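UDP-4-amino-4,6-dideoxy-N-acetyl-beta-L-altrosamine transaminase (Helicobacter pylori, PDB 2FNU) transfers an amino group, with pyridoxal phosphate as cofactor, to a UDP-linked 4-keto sugar in the second step of pseudaminic acid biosynthesis. Local coordinates at residues 127-130 and 134-137. Sequence-based numbering, arbitrary orientation.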
loop_
_atom_site.group_PDB
_atom_site.type_symbol
_atom_site.label_atom_id
_atom_site.label_comp_id
_atom_site.label_asym_id
_atom_site.label_seq_id
_atom_site.Cartn_x
_atom_site.Cartn_y
_atom_site.Cartn_z
ATOM N N SER B 127 19.269 -11.163 -4.495
ATOM C CA SER B 127 20.371 -10.433 -3.868
ATOM C C SER B 127 19.885 -9.060 -3.398
ATOM O O SER B 127 18.821 -8.592 -3.823
ATOM C CB SER B 127 21.545 -10.264 -4.846
ATOM O OG SER B 127 21.116 -9.593 -6.030
ATOM N N VAL B 128 20.688 -8.435 -2.544
ATOM C CA VAL B 128 20.420 -7.092 -2.026
ATOM C C VAL B 128 21.685 -6.247 -2.185
ATOM O O VAL B 128 22.787 -6.689 -1.823
ATOM C CB VAL B 128 20.081 -7.163 -0.523
ATOM C CG1 VAL B 128 19.980 -5.755 0.104
ATOM C CG2 VAL B 128 18.774 -7.929 -0.340
ATOM N N ASP B 129 21.535 -5.028 -2.703
ATOM C CA ASP B 129 22.683 -4.128 -2.841
ATOM C C ASP B 129 22.812 -3.404 -1.510
ATOM O O ASP B 129 22.212 -2.345 -1.291
ATOM C CB ASP B 129 22.448 -3.164 -3.997
ATOM C CG ASP B 129 22.224 -3.885 -5.309
ATOM O OD1 ASP B 129 22.953 -4.870 -5.589
ATOM O OD2 ASP B 129 21.302 -3.492 -6.049
ATOM N N TYR B 130 23.584 -3.997 -0.600
ATOM C CA TYR B 130 23.646 -3.481 0.759
ATOM C C TYR B 130 24.297 -2.101 0.798
ATOM O O TYR B 130 25.412 -1.915 0.296
ATOM C CB TYR B 130 24.420 -4.458 1.647
ATOM C CG TYR B 130 24.573 -3.964 3.066
ATOM C CD1 TYR B 130 25.682 -3.210 3.435
ATOM C CD2 TYR B 130 23.610 -4.244 4.019
ATOM C CE1 TYR B 130 25.834 -2.739 4.724
ATOM C CE2 TYR B 130 23.743 -3.781 5.328
ATOM C CZ TYR B 130 24.856 -3.021 5.661
ATOM O OH TYR B 130 25.018 -2.566 6.953
ATOM N N SER B 134 26.454 -2.175 -5.305
ATOM C CA SER B 134 26.021 -3.277 -6.177
ATOM C C SER B 134 26.694 -4.577 -5.785
ATOM O O SER B 134 27.902 -4.610 -5.506
ATOM C CB SER B 134 26.353 -2.964 -7.642
ATOM O OG SER B 134 25.986 -4.060 -8.477
ATOM N N VAL B 135 25.912 -5.661 -5.799
ATOM C CA VAL B 135 26.498 -6.993 -5.703
ATOM C C VAL B 135 27.294 -7.309 -6.966
ATOM O O VAL B 135 27.326 -6.508 -7.919
ATOM C CB VAL B 135 25.408 -8.056 -5.514
ATOM C CG1 VAL B 135 24.538 -7.702 -4.295
ATOM C CG2 VAL B 135 24.528 -8.176 -6.780
ATOM N N GLU B 136 27.950 -8.472 -6.970
ATOM C CA GLU B 136 28.738 -8.900 -8.116
ATOM C C GLU B 136 27.820 -9.444 -9.200
ATOM O O GLU B 136 27.580 -10.657 -9.324
ATOM C CB GLU B 136 29.798 -9.917 -7.676
ATOM C CG GLU B 136 30.980 -9.258 -6.992
ATOM C CD GLU B 136 31.682 -8.279 -7.919
ATOM O OE1 GLU B 136 31.810 -7.097 -7.558
ATOM O OE2 GLU B 136 32.046 -8.684 -9.042
ATOM N N VAL B 137 27.272 -8.508 -9.967
ATOM C CA VAL B 137 26.182 -8.793 -10.880
ATOM C C VAL B 137 26.524 -9.850 -11.947
ATOM O O VAL B 137 25.710 -10.735 -12.216
ATOM C CB VAL B 137 25.675 -7.466 -11.526
ATOM C CG1 VAL B 137 24.984 -7.725 -12.852
ATOM C CG2 VAL B 137 24.750 -6.722 -10.537
HETATM O O HOH W 1 23.202 -4.604 -8.473
#
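OD1 of D129 takes two hydrogen bonds. One comes from the backbone N of V135, at 3.1 Å and nearly straight, with an N-H...O angle of 162°. This N-H meets OD1 on the anti side and lies 29° out of the carboxylate plane. The second comes from a water, 2.9 Å from OD1. The same water donates to OG of S134 at 2.8 Å and so bridges the two side chains, whose own oxygens OD1 and OG stand 4.3 Å apart. OG in turn donates to the backbone O of V135 at 2.8 Å, in the carbonyl plane and on a lone pair. The other carboxylate oxygen, OD2, is hydrogen-bonded to S155 OG. The D129 carboxylate is therefore held through both oxygens. Its CG is anti to the carbonyl carbon (chi1 -58°), which helps bring the carboxylate to the loop.

CB of V135 is directed toward the end of strand 122-128, and the side chain crosses that of D129 at about a right angle. The CG1 methyl packs tightly on the carbonyl oxygen of V128, with CG1 to O at 3.2 Å. CG2 lies 3.8 Å from S127 OG, and both methyls also approach S127 CB.

The contact closes the short connection between strand 122-128, in the large central sheet of this fold-type I PLP-dependent aminotransferase, and helix 137-146. E136 occupies the N-cap position of that helix. On the strand side, CB of V128 is directed away from the loop, and its side chain touches the bound 4'-deoxy-4'-aminopyridoxal-5'-phosphate. The buried carboxylate of D129 would be expected to remain ionised, its negative charge stabilised by donors from the loop, a water and S155.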